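Putative non-ribosomal peptide synthetase (Actinomadura parvosata subsp. kistnae, PDB 6M7L) probably acts as a condensation-like domain of a non-ribosomal peptide synthetase, of the X-domain type that recruits cytochrome oxygenases to a carrier-bound peptide. Local coordinates at residues L34-D39 with P121-G126; L161-A166 with E387-P392; W209-F214 with H346-L351; T271-V276 with V374-D379. All blocks are in the same frame, centred on the assembly; numbering follows the deposited sequence.

Contact 1 of 4, residues L34-D39 with P121-G126; sequences LSRIGD and PFDLTG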
loop_
_atom_site.group_PDB
_atom_site.type_symbol
_atom_site.label_atom_id
_atom_site.label_comp_id
_atom_site.label_asym_id
_atom_site.label_seq_id
_atom_site.Cartn_x
_atom_site.Cartn_y
_atom_site.Cartn_z
ATOM N N LEU A 34 5.300 21.065 24.739
ATOM C CA LEU A 34 5.039 19.850 25.500
ATOM C C LEU A 34 6.239 18.914 25.557
ATOM O O LEU A 34 6.233 17.982 26.369
ATOM C CB LEU A 34 3.842 19.103 24.915
ATOM C CG LEU A 34 2.522 19.867 24.831
ATOM C CD1 LEU A 34 1.423 18.953 24.312
ATOM C CD2 LEU A 34 2.144 20.458 26.181
ATOM N N SER A 35 7.258 19.129 24.724
ATOM C CA SER A 35 8.464 18.315 24.791
ATOM C C SER A 35 9.351 18.678 25.975
ATOM O O SER A 35 10.265 17.914 26.301
ATOM C CB SER A 35 9.271 18.447 23.495
ATOM O OG SER A 35 10.198 19.516 23.577
ATOM N N ARG A 36 9.106 19.816 26.618
ATOM C CA ARG A 36 9.910 20.251 27.757
ATOM C C ARG A 36 9.169 19.927 29.053
ATOM O O ARG A 36 8.690 20.805 29.769
ATOM C CB ARG A 36 10.215 21.745 27.650
ATOM C CG ARG A 36 10.353 22.275 26.230
ATOM C CD ARG A 36 11.592 21.731 25.539
ATOM N NE ARG A 36 12.826 22.178 26.176
ATOM C CZ ARG A 36 14.034 21.711 25.873
ATOM N NH1 ARG A 36 15.106 22.176 26.504
ATOM N NH2 ARG A 36 14.173 20.777 24.943
ATOM N N ILE A 37 9.064 18.629 29.344
ATOM C CA ILE A 37 8.295 18.183 30.503
ATOM C C ILE A 37 9.050 17.105 31.276
ATOM O O ILE A 37 8.995 17.064 32.509
ATOM C CB ILE A 37 6.892 17.710 30.079
ATOM C CG1 ILE A 37 6.048 18.915 29.654
ATOM C CG2 ILE A 37 6.203 16.969 31.207
ATOM C CD1 ILE A 37 4.587 18.606 29.426
ATOM N N GLY A 38 9.760 16.229 30.579
ATOM C CA GLY A 38 10.710 15.341 31.219
ATOM C C GLY A 38 10.329 13.877 31.106
ATOM O O GLY A 38 9.295 13.507 30.550
ATOM N N ASP A 39 11.202 13.041 31.682
ATOM C CA ASP A 39 11.110 11.591 31.524
ATOM C C ASP A 39 9.800 11.028 32.060
ATOM O O ASP A 39 9.276 10.053 31.508
ATOM C CB ASP A 39 12.288 10.924 32.232
ATOM C CG ASP A 39 13.620 11.279 31.607
ATOM O OD1 ASP A 39 14.159 10.448 30.844
ATOM O OD2 ASP A 39 14.120 12.398 31.864
ATOM N N PRO A 121 13.047 11.008 26.062
ATOM C CA PRO A 121 12.696 12.332 25.538
ATOM C C PRO A 121 13.736 12.853 24.558
ATOM O O PRO A 121 14.900 12.446 24.558
ATOM C CB PRO A 121 12.636 13.210 26.794
ATOM C CG PRO A 121 12.537 12.245 27.949
ATOM C CD PRO A 121 13.296 11.035 27.512
ATOM N N PHE A 122 13.288 13.771 23.708
ATOM C CA PHE A 122 14.156 14.486 22.786
ATOM C C PHE A 122 14.462 15.873 23.335
ATOM O O PHE A 122 13.586 16.541 23.892
ATOM C CB PHE A 122 13.510 14.627 21.404
ATOM C CG PHE A 122 13.454 13.352 20.612
ATOM C CD1 PHE A 122 12.331 12.543 20.657
ATOM C CD2 PHE A 122 14.509 12.980 19.796
ATOM C CE1 PHE A 122 12.268 11.375 19.917
ATOM C CE2 PHE A 122 14.452 11.812 19.052
ATOM C CZ PHE A 122 13.330 11.010 19.113
ATOM N N ASP A 123 15.711 16.302 23.176
ATOM C CA ASP A 123 16.096 17.694 23.397
ATOM C C ASP A 123 16.075 18.362 22.027
ATOM O O ASP A 123 17.095 18.459 21.345
ATOM C CB ASP A 123 17.461 17.796 24.066
ATOM C CG ASP A 123 17.916 19.233 24.247
ATOM O OD1 ASP A 123 17.142 20.154 23.902
ATOM O OD2 ASP A 123 19.049 19.444 24.728
ATOM N N LEU A 124 14.891 18.828 21.625
ATOM C CA LEU A 124 14.689 19.350 20.278
ATOM C C LEU A 124 15.523 20.589 19.978
ATOM O O LEU A 124 15.624 20.972 18.806
ATOM C CB LEU A 124 13.206 19.659 20.062
ATOM C CG LEU A 124 12.270 18.451 20.145
ATOM C CD1 LEU A 124 10.822 18.873 19.953
ATOM C CD2 LEU A 124 12.668 17.401 19.117
ATOM N N THR A 125 16.118 21.225 20.991
ATOM C CA THR A 125 16.972 22.377 20.725
ATOM C C THR A 125 18.326 21.962 20.165
ATOM O O THR A 125 18.888 22.675 19.328
ATOM C CB THR A 125 17.164 23.209 21.995
ATOM O OG1 THR A 125 17.861 22.436 22.979
ATOM C CG2 THR A 125 15.818 23.645 22.556
ATOM N N GLY A 126 18.856 20.820 20.599
ATOM C CA GLY A 126 20.157 20.378 20.135
ATOM C C GLY A 126 20.196 18.956 19.615
ATOM O O GLY A 126 21.225 18.280 19.723
#

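Contact 2 of 4, residues L161-A166 with E387-P392; sequences LVRDLA and ESWALP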
loop_
_atom_site.group_PDB
_atom_site.type_symbol
_atom_site.label_atom_id
_atom_site.label_comp_id
_atom_site.label_asym_id
_atom_site.label_seq_id
_atom_site.Cartn_x
_atom_site.Cartn_y
_atom_site.Cartn_z
ATOM N N LEU A 161 8.362 6.934 6.420
ATOM C CA LEU A 161 9.677 6.673 6.995
ATOM C C LEU A 161 10.201 5.307 6.568
ATOM O O LEU A 161 11.311 5.191 6.034
ATOM C CB LEU A 161 9.598 6.759 8.520
ATOM C CG LEU A 161 10.642 7.576 9.279
ATOM C CD1 LEU A 161 12.014 7.394 8.659
ATOM C CD2 LEU A 161 10.249 9.045 9.332
ATOM N N VAL A 162 9.404 4.260 6.790
ATOM C CA VAL A 162 9.859 2.897 6.527
ATOM C C VAL A 162 10.052 2.669 5.033
ATOM O O VAL A 162 11.038 2.054 4.607
ATOM C CB VAL A 162 8.868 1.886 7.131
ATOM C CG1 VAL A 162 9.339 0.467 6.876
ATOM C CG2 VAL A 162 8.696 2.140 8.623
ATOM N N ARG A 163 9.117 3.154 4.213
ATOM C CA ARG A 163 9.235 2.973 2.771
ATOM C C ARG A 163 10.487 3.652 2.226
ATOM O O ARG A 163 11.210 3.072 1.406
ATOM C CB ARG A 163 7.983 3.503 2.075
ATOM C CG ARG A 163 6.852 2.485 1.959
ATOM C CD ARG A 163 5.522 3.184 1.753
ATOM N NE ARG A 163 5.694 4.462 1.067
ATOM C CZ ARG A 163 4.859 5.489 1.178
ATOM N NH1 ARG A 163 3.787 5.392 1.952
ATOM N NH2 ARG A 163 5.096 6.616 0.520
ATOM N N ASP A 164 10.769 4.876 2.679
ATOM C CA ASP A 164 11.966 5.571 2.215
ATOM C C ASP A 164 13.233 4.974 2.815
ATOM O O ASP A 164 14.298 5.034 2.191
ATOM C CB ASP A 164 11.871 7.062 2.536
ATOM C CG ASP A 164 10.806 7.765 1.717
ATOM O OD1 ASP A 164 10.101 7.081 0.945
ATOM O OD2 ASP A 164 10.675 9.000 1.840
ATOM N N LEU A 165 13.142 4.397 4.016
ATOM C CA LEU A 165 14.290 3.697 4.578
ATOM C C LEU A 165 14.555 2.398 3.829
ATOM O O LEU A 165 15.713 2.005 3.642
ATOM C CB LEU A 165 14.069 3.425 6.065
ATOM C CG LEU A 165 15.201 2.669 6.766
ATOM C CD1 LEU A 165 16.499 3.458 6.678
ATOM C CD2 LEU A 165 14.844 2.364 8.213
ATOM N N ALA A 166 13.493 1.722 3.391
ATOM C CA ALA A 166 13.660 0.529 2.571
ATOM C C ALA A 166 14.287 0.872 1.226
ATOM O O ALA A 166 15.192 0.172 0.760
ATOM C CB ALA A 166 12.312 -0.163 2.372
ATOM N N GLU A 387 1.941 -4.435 6.013
ATOM C CA GLU A 387 2.118 -5.624 5.189
ATOM C C GLU A 387 3.080 -5.384 4.035
ATOM O O GLU A 387 3.685 -6.341 3.539
ATOM C CB GLU A 387 0.767 -6.093 4.642
ATOM C CG GLU A 387 -0.397 -5.973 5.617
ATOM C CD GLU A 387 -0.409 -7.060 6.678
ATOM O OE1 GLU A 387 0.567 -7.836 6.765
ATOM O OE2 GLU A 387 -1.405 -7.140 7.427
ATOM N N SER A 388 3.236 -4.134 3.602
ATOM C CA SER A 388 4.042 -3.791 2.438
ATOM C C SER A 388 5.329 -3.064 2.821
ATOM O O SER A 388 5.838 -2.244 2.054
ATOM C CB SER A 388 3.222 -2.952 1.458
ATOM O OG SER A 388 3.958 -2.676 0.280
ATOM N N TRP A 389 5.860 -3.350 4.008
ATOM C CA TRP A 389 7.161 -2.848 4.434
ATOM C C TRP A 389 8.192 -3.948 4.214
ATOM O O TRP A 389 8.079 -5.032 4.796
ATOM C CB TRP A 389 7.138 -2.424 5.902
ATOM C CG TRP A 389 6.360 -1.170 6.179
ATOM C CD1 TRP A 389 5.954 -0.237 5.271
ATOM C CD2 TRP A 389 5.895 -0.716 7.456
ATOM N NE1 TRP A 389 5.267 0.773 5.904
ATOM C CE2 TRP A 389 5.214 0.500 7.245
ATOM C CE3 TRP A 389 5.987 -1.221 8.758
ATOM C CZ2 TRP A 389 4.631 1.220 8.286
ATOM C CZ3 TRP A 389 5.406 -0.506 9.790
ATOM C CH2 TRP A 389 4.737 0.701 9.548
ATOM N N ALA A 390 9.192 -3.673 3.380
ATOM C CA ALA A 390 10.188 -4.685 3.035
ATOM C C ALA A 390 11.524 -4.004 2.781
ATOM O O ALA A 390 11.659 -3.252 1.810
ATOM C CB ALA A 390 9.746 -5.491 1.814
ATOM N N LEU A 391 12.504 -4.269 3.641
ATOM C CA LEU A 391 13.875 -3.856 3.367
ATOM C C LEU A 391 14.506 -4.850 2.400
ATOM O O LEU A 391 14.553 -6.047 2.707
ATOM C CB LEU A 391 14.704 -3.787 4.646
ATOM C CG LEU A 391 14.299 -2.895 5.824
ATOM C CD1 LEU A 391 15.521 -2.580 6.676
ATOM C CD2 LEU A 391 13.622 -1.619 5.376
ATOM N N PRO A 392 14.983 -4.410 1.235
ATOM C CA PRO A 392 15.578 -5.346 0.271
ATOM C C PRO A 392 16.670 -6.202 0.897
ATOM O O PRO A 392 17.599 -5.698 1.530
ATOM C CB PRO A 392 16.138 -4.418 -0.809
ATOM C CG PRO A 392 15.241 -3.229 -0.762
ATOM C CD PRO A 392 14.883 -3.046 0.691
#

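Contact 3 of 4, residues W209-F214 with H346-L351; sequences WDQIEF and HRHQDL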
loop_
_atom_site.group_PDB
_atom_site.type_symbol
_atom_site.label_atom_id
_atom_site.label_comp_id
_atom_site.label_asym_id
_atom_site.label_seq_id
_atom_site.Cartn_x
_atom_site.Cartn_y
_atom_site.Cartn_z
ATOM N N TRP A 209 -9.877 34.788 9.790
ATOM C CA TRP A 209 -10.660 35.551 10.760
ATOM C C TRP A 209 -12.094 35.043 10.827
ATOM O O TRP A 209 -12.660 34.906 11.918
ATOM C CB TRP A 209 -10.642 37.037 10.402
ATOM C CG TRP A 209 -11.336 37.935 11.398
ATOM C CD1 TRP A 209 -10.741 38.696 12.364
ATOM C CD2 TRP A 209 -12.747 38.178 11.509
ATOM N NE1 TRP A 209 -11.693 39.390 13.072
ATOM C CE2 TRP A 209 -12.930 39.089 12.568
ATOM C CE3 TRP A 209 -13.872 37.711 10.820
ATOM C CZ2 TRP A 209 -14.192 39.541 12.955
ATOM C CZ3 TRP A 209 -15.122 38.161 11.205
ATOM C CH2 TRP A 209 -15.272 39.067 12.262
ATOM N N ASP A 210 -12.705 34.773 9.668
ATOM C CA ASP A 210 -14.026 34.153 9.662
ATOM C C ASP A 210 -14.006 32.822 10.397
ATOM O O ASP A 210 -14.959 32.479 11.104
ATOM C CB ASP A 210 -14.522 33.953 8.227
ATOM C CG ASP A 210 -15.540 34.994 7.807
ATOM O OD1 ASP A 210 -15.604 35.312 6.599
ATOM O OD2 ASP A 210 -16.271 35.502 8.685
ATOM N N GLN A 211 -12.919 32.062 10.251
ATOM C CA GLN A 211 -12.839 30.757 10.894
ATOM C C GLN A 211 -12.563 30.878 12.387
ATOM O O GLN A 211 -13.149 30.139 13.187
ATOM C CB GLN A 211 -11.776 29.901 10.207
ATOM C CG GLN A 211 -12.381 28.917 9.232
ATOM C CD GLN A 211 -11.448 28.516 8.117
ATOM O OE1 GLN A 211 -10.256 28.307 8.329
ATOM N NE2 GLN A 211 -11.991 28.411 6.910
ATOM N N ILE A 212 -11.678 31.797 12.783
ATOM C CA ILE A 212 -11.450 32.037 14.206
ATOM C C ILE A 212 -12.750 32.440 14.889
ATOM O O ILE A 212 -13.065 31.968 15.988
ATOM C CB ILE A 212 -10.353 33.099 14.405
ATOM C CG1 ILE A 212 -9.006 32.581 13.896
ATOM C CG2 ILE A 212 -10.255 33.498 15.871
ATOM C CD1 ILE A 212 -7.869 33.559 14.081
ATOM N N GLU A 213 -13.531 33.308 14.242
ATOM C CA GLU A 213 -14.826 33.695 14.791
ATOM C C GLU A 213 -15.786 32.514 14.830
ATOM O O GLU A 213 -16.604 32.404 15.750
ATOM C CB GLU A 213 -15.423 34.839 13.974
ATOM C CG GLU A 213 -14.731 36.174 14.173
ATOM C CD GLU A 213 -14.770 36.635 15.616
ATOM O OE1 GLU A 213 -13.690 36.760 16.235
ATOM O OE2 GLU A 213 -15.884 36.862 16.135
ATOM N N PHE A 214 -15.704 31.624 13.840
ATOM C CA PHE A 214 -16.604 30.475 13.796
ATOM C C PHE A 214 -16.426 29.589 15.021
ATOM O O PHE A 214 -17.407 29.181 15.654
ATOM C CB PHE A 214 -16.374 29.671 12.514
ATOM C CG PHE A 214 -17.030 28.319 12.521
ATOM C CD1 PHE A 214 -18.372 28.182 12.206
ATOM C CD2 PHE A 214 -16.304 27.181 12.844
ATOM C CE1 PHE A 214 -18.977 26.939 12.213
ATOM C CE2 PHE A 214 -16.906 25.938 12.854
ATOM C CZ PHE A 214 -18.244 25.817 12.537
ATOM N N HIS A 346 -15.776 20.845 9.003
ATOM C CA HIS A 346 -14.963 20.578 7.821
ATOM C C HIS A 346 -14.942 21.758 6.857
ATOM O O HIS A 346 -14.052 21.828 6.003
ATOM C CB HIS A 346 -15.460 19.321 7.109
ATOM C CG HIS A 346 -15.040 18.046 7.772
ATOM N ND1 HIS A 346 -15.837 17.377 8.675
ATOM C CD2 HIS A 346 -13.899 17.324 7.670
ATOM C CE1 HIS A 346 -15.208 16.293 9.096
ATOM N NE2 HIS A 346 -14.030 16.238 8.502
ATOM N N ARG A 347 -15.897 22.680 6.973
ATOM C CA ARG A 347 -15.848 23.938 6.241
ATOM C C ARG A 347 -14.955 24.974 6.913
ATOM O O ARG A 347 -14.855 26.099 6.409
ATOM C CB ARG A 347 -17.258 24.514 6.076
ATOM C CG ARG A 347 -17.980 24.060 4.820
ATOM C CD ARG A 347 -19.243 24.876 4.576
ATOM N NE ARG A 347 -20.370 24.414 5.380
ATOM C CZ ARG A 347 -21.213 23.460 4.997
ATOM N NH1 ARG A 347 -21.050 22.868 3.822
ATOM N NH2 ARG A 347 -22.215 23.097 5.785
ATOM N N HIS A 348 -14.306 24.627 8.024
ATOM C CA HIS A 348 -13.546 25.584 8.823
ATOM C C HIS A 348 -12.276 24.948 9.372
ATOM O O HIS A 348 -11.900 25.176 10.526
ATOM C CB HIS A 348 -14.388 26.136 9.974
ATOM C CG HIS A 348 -15.548 26.974 9.537
ATOM N ND1 HIS A 348 -16.776 26.437 9.215
ATOM C CD2 HIS A 348 -15.673 28.314 9.387
ATOM C CE1 HIS A 348 -17.605 27.410 8.878
ATOM N NE2 HIS A 348 -16.960 28.558 8.973
ATOM N N GLN A 349 -11.584 24.150 8.558
ATOM C CA GLN A 349 -10.438 23.385 9.036
ATOM C C GLN A 349 -9.103 23.945 8.550
ATOM O O GLN A 349 -8.103 23.222 8.535
ATOM C CB GLN A 349 -10.578 21.917 8.633
ATOM C CG GLN A 349 -10.694 21.678 7.142
ATOM C CD GLN A 349 -11.145 20.270 6.823
ATOM O OE1 GLN A 349 -11.670 19.564 7.686
ATOM N NE2 GLN A 349 -10.944 19.849 5.580
ATOM N N ASP A 350 -9.060 25.218 8.163
ATOM C CA ASP A 350 -7.792 25.828 7.781
ATOM C C ASP A 350 -7.075 26.454 8.966
ATOM O O ASP A 350 -5.841 26.531 8.967
ATOM C CB ASP A 350 -8.015 26.875 6.687
ATOM C CG ASP A 350 -8.832 26.336 5.529
ATOM O OD1 ASP A 350 -10.064 26.538 5.524
ATOM O OD2 ASP A 350 -8.242 25.697 4.633
ATOM N N LEU A 351 -7.817 26.900 9.969
ATOM C CA LEU A 351 -7.216 27.311 11.231
ATOM C C LEU A 351 -6.696 26.080 11.961
ATOM O O LEU A 351 -7.481 25.166 12.245
ATOM C CB LEU A 351 -8.241 28.047 12.088
ATOM C CG LEU A 351 -7.819 28.406 13.514
ATOM C CD1 LEU A 351 -6.664 29.393 13.500
ATOM C CD2 LEU A 351 -8.999 28.960 14.298
#

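Contact 4 of 4, residues T271-V276 with V374-D379; sequences TMFTAV and VALQLD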
loop_
_atom_site.group_PDB
_atom_site.type_symbol
_atom_site.label_atom_id
_atom_site.label_comp_id
_atom_site.label_asym_id
_atom_site.label_seq_id
_atom_site.Cartn_x
_atom_site.Cartn_y
_atom_site.Cartn_z
ATOM N N THR A 271 -23.175 9.651 8.150
ATOM C CA THR A 271 -22.295 8.509 7.972
ATOM C C THR A 271 -22.310 7.642 9.224
ATOM O O THR A 271 -22.913 7.989 10.243
ATOM C CB THR A 271 -20.867 8.970 7.662
ATOM O OG1 THR A 271 -20.350 9.704 8.780
ATOM C CG2 THR A 271 -20.858 9.866 6.433
ATOM N N MET A 272 -21.637 6.492 9.135
ATOM C CA MET A 272 -21.456 5.666 10.325
ATOM C C MET A 272 -20.699 6.418 11.408
ATOM O O MET A 272 -20.968 6.229 12.600
ATOM C CB MET A 272 -20.733 4.369 9.967
ATOM C CG MET A 272 -21.665 3.197 9.729
ATOM S SD MET A 272 -22.762 2.920 11.136
ATOM C CE MET A 272 -21.577 2.568 12.431
ATOM N N PHE A 273 -19.753 7.275 11.014
ATOM C CA PHE A 273 -19.096 8.151 11.978
ATOM C C PHE A 273 -20.118 8.986 12.737
ATOM O O PHE A 273 -20.031 9.123 13.962
ATOM C CB PHE A 273 -18.085 9.053 11.266
ATOM C CG PHE A 273 -17.282 9.926 12.194
ATOM C CD1 PHE A 273 -17.720 11.198 12.531
ATOM C CD2 PHE A 273 -16.081 9.477 12.721
ATOM C CE1 PHE A 273 -16.980 12.001 13.384
ATOM C CE2 PHE A 273 -15.336 10.276 13.571
ATOM C CZ PHE A 273 -15.787 11.539 13.903
ATOM N N THR A 274 -21.102 9.541 12.024
ATOM C CA THR A 274 -22.135 10.335 12.679
ATOM C C THR A 274 -22.952 9.488 13.648
ATOM O O THR A 274 -23.365 9.970 14.709
ATOM C CB THR A 274 -23.043 10.979 11.630
ATOM O OG1 THR A 274 -22.243 11.636 10.640
ATOM C CG2 THR A 274 -23.967 11.999 12.277
ATOM N N ALA A 275 -23.188 8.220 13.304
ATOM C CA ALA A 275 -23.961 7.351 14.186
ATOM C C ALA A 275 -23.205 7.052 15.475
ATOM O O ALA A 275 -23.787 7.093 16.566
ATOM C CB ALA A 275 -24.321 6.055 13.461
ATOM N N VAL A 276 -21.911 6.746 15.374
ATOM C CA VAL A 276 -21.117 6.482 16.571
ATOM C C VAL A 276 -20.843 7.778 17.327
ATOM O O VAL A 276 -20.799 7.794 18.563
ATOM C CB VAL A 276 -19.814 5.753 16.195
ATOM C CG1 VAL A 276 -18.974 5.480 17.437
ATOM C CG2 VAL A 276 -20.125 4.458 15.463
ATOM N N VAL A 374 -11.921 13.341 24.445
ATOM C CA VAL A 374 -12.305 12.096 23.797
ATOM C C VAL A 374 -12.243 12.319 22.294
ATOM O O VAL A 374 -12.692 13.356 21.795
ATOM C CB VAL A 374 -13.713 11.646 24.237
ATOM C CG1 VAL A 374 -14.128 10.376 23.508
ATOM C CG2 VAL A 374 -13.751 11.442 25.743
ATOM N N ALA A 375 -11.669 11.359 21.577
ATOM C CA ALA A 375 -11.570 11.435 20.130
ATOM C C ALA A 375 -12.094 10.145 19.516
ATOM O O ALA A 375 -12.063 9.080 20.139
ATOM C CB ALA A 375 -10.131 11.697 19.670
ATOM N N LEU A 376 -12.581 10.254 18.283
ATOM C CA LEU A 376 -13.208 9.138 17.588
ATOM C C LEU A 376 -12.623 9.008 16.191
ATOM O O LEU A 376 -12.567 9.991 15.443
ATOM C CB LEU A 376 -14.726 9.325 17.511
ATOM C CG LEU A 376 -15.495 8.398 16.569
ATOM C CD1 LEU A 376 -15.315 6.939 16.965
ATOM C CD2 LEU A 376 -16.969 8.775 16.539
ATOM N N GLN A 377 -12.189 7.799 15.845
ATOM C CA GLN A 377 -11.785 7.460 14.489
ATOM C C GLN A 377 -12.666 6.326 13.988
ATOM O O GLN A 377 -12.778 5.285 14.645
ATOM C CB GLN A 377 -10.311 7.044 14.415
ATOM C CG GLN A 377 -9.346 7.964 15.134
ATOM C CD GLN A 377 -9.475 9.420 14.720
ATOM O OE1 GLN A 377 -9.424 10.318 15.561
ATOM N NE2 GLN A 377 -9.626 9.661 13.422
ATOM N N LEU A 378 -13.297 6.533 12.837
ATOM C CA LEU A 378 -14.097 5.506 12.179
ATOM C C LEU A 378 -13.546 5.331 10.772
ATOM O O LEU A 378 -13.693 6.220 9.926
ATOM C CB LEU A 378 -15.579 5.884 12.160
ATOM C CG LEU A 378 -16.549 4.787 11.718
ATOM C CD1 LEU A 378 -17.796 4.799 12.585
ATOM C CD2 LEU A 378 -16.916 4.945 10.252
ATOM N N ASP A 379 -12.911 4.191 10.524
ATOM C CA ASP A 379 -12.222 3.931 9.270
ATOM C C ASP A 379 -12.910 2.813 8.502
ATOM O O ASP A 379 -13.360 1.824 9.091
ATOM C CB ASP A 379 -10.761 3.556 9.521
ATOM C CG ASP A 379 -10.012 4.619 10.293
ATOM O OD1 ASP A 379 -10.264 5.817 10.049
ATOM O OD2 ASP A 379 -9.174 4.256 11.145
#

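Contact 1 of 4, residues L34-D39 with P121-G126
R36 reaches from the loop after helix 26-34 to D123, in the loop that leads to strand 130-136. Its chain leaves CB with CG beside the backbone N and bends at both chi2 and chi3, which brings the guanidinium to D123. The first approach is at CZ, 4.0 Å from D123 OD1, with R36 NH1 at much the same distance from that oxygen. NH2 closes the salt bridge: R36 NH2 donates to D123 OD1 at 3.2 Å, the bond nearly straight at 165°. The carboxylate oxygen lies close to the guanidinium plane, yet the donor comes from above the carboxylate. T125 CG2 covers one guanidinium face toward its rim. Nearer the helix, S35 OG, hydrogen-bonded to W32 O, rests 3.7 Å from L124 CD1, while P121 CD packs 3.5 Å from D39 OD1. H149, at the end of strand 141-149, touches both S35 and L124. D123 OD1 also accepts from T125 OG1 at 2.6 Å and from T125 N, so three donors hold this oxygen. The bond to T125 N makes an Asx turn, set on the type I beta turn D123-G126.

Contact 2 of 4, residues L161-A166 with E387-P392
V162 presses onto the indole of W389 from the helix side, the central contact between helix 155-172 and the loop 387-392. With chi1 at -179°, its CG1 sits over one face of the five-membered ring, 3.7 Å from the W389 ring centroid and 20° off the normal, a CH-pi contact. V162 CG2 stays nearer the six-membered ring, 4.1 Å from W389 CE2, so the two branches spread across the same indole face. One turn further along the helix, A166 CB meets L391 CD2 at 3.6 Å, and the pyrrolidine ring of P392 lies against the carbonyl of A166. The segments share no hydrogen bond; the joint is made by apolar groups.

A second shell fixes the indole. W389 NE1 is hydrogen-bonded to D159 OD1, one turn before R163 on the same helix, and the other oxygen of D159 takes a salt bridge from R163 NH1. The tryptophan is thereby tied to the helix through its NE1 as well as through the face under V162. R163 also lies near another protein chain, in no more than a long, weak ion pair. On the loop, L391 N is bonded to T396 OG1 of strand 395-399.

Further out, W389 packs on V48 and L50, V162 on L50, and L391 on L52, all of strand 45-53, beside which strand 395-399 pairs. Helix 155-172 thus packs through L165 on A64, L65 and V68 of helix 58-71, and through V162 and A166 on the 387-392 crossover, probably the latch of condensation domains, which adds a strand to the N-terminal sheet.

Contact 3 of 4, residues W209-F214 with H346-L351
F214 and H348 stack where helix 207-218 packs against the loop joining helices 331-346 and 353-360, a partly buried contact in the C-terminal lobe of what is probably a condensation-type fold. The aromatic interaction is a face-to-face stack: the F214 and H348 ring centroids are 3.5 Å apart and the planes only 4° from parallel. A chi1 of 167° swings the phenylalanine ring away from the helix backbone N, to lie flat over the imidazole. The histidine is fixed in rotation by a hydrogen bond from its ND1 to D344 O, in the last turn of helix 331-346, and its own carbonyl O is bonded by W215 NE1.

Polar contacts centre on Q211, whose extended chain passes the imidazole edge, Q211 CG being 3.4 Å from H348 CD2, before its amide reaches D350 and L351. There Q211 NE2 donates to D350 OD1 at 3.0 Å, using the anti lone pair of that oxygen. Amide and carboxylate are nearly coplanar, but the acceptor is tilted from the amide plane and the bond is bent. The amide oxygen faces the backbone: D350 N and L351 N both point at Q211 OE1, each in a weak bond. One buried side chain therefore offers both ends of its amide to the loop, donor to a carboxylate and acceptor to two successive peptide groups.

The apolar part is I212 against L351, crossing at about a right angle; I212 also touches L359, and L351 touches L356, both of helix 353-360. The closest approach of the pair is between I212 CG1 and L351 CD2, 3.6 Å apart.

Contact 4 of 4, residues T271-V276 with V374-D379
F273 holds CG anti to its backbone N (chi1 -176°), and L376 and L378 adopt the same kind of first torsion on the facing strand, so that ring and leucine branches extend toward one another and slide past in opposite directions. L376 comes over a face of the phenyl ring: its CD2 is 4.0 Å from the F273 centroid and 23° off the normal, a CH-pi contact shifted toward the rim, while L376 CG lies 3.5 Å from F273 CE2. L378 comes at the ring edge, with L378 CB 3.7 Å from F273 CD2. The ring is thus gripped on a face by one leucine and along its rim by the next on the same side of the strand.

V276, one turn on, continues the seam by splitting its branches. V276 CG2 touches L378 CD1 at 3.7 Å, and V276 CG1 meets L376 CD2 at 4.0 Å. At the start of the helix, M272 CB packs 3.9 Å from L378 CD2, its bent chain continuing toward H258, L261 and L262 of helix 255-267. T271 occupies the N-cap position, and its OG1 shares a hydrogen bond with T274 OG1.

The strand is held independently: backbone bonds link V374 and L376 to G296 on one flank, and A375 and Q377 to strand 410-418 on the other. Helix 272-276 runs against it at 146°, with axes 8.8 Å apart. This is an apolar helix-on-sheet layer, typical of the alpha/beta lobes of the chloramphenicol acetyltransferase-like fold to which condensation domains belong.

How the contacts relate
Contacts 1 and 2 lie in what is probably the N-terminal lobe, the second through a segment that crosses over from the C-terminal lobe, and contacts 3 and 4 in the C-terminal lobe. Contacts 2 and 3, with centres about 37 Å apart, and contacts 1 and 4, about 33 Å apart, each fall on opposite sides of the chain's centre. Contacts 3 and 4 are nearer neighbours, about 6 Å between nearest atoms, and share helix 331-346: T274 packs on it and segment 346-351 begins at its last residue. Strand 374-380 leads the chain from contact 4 toward contact 2. Contact 1 touches H149, probably the start of the region matching the HHxxxDG motif of catalytic relatives.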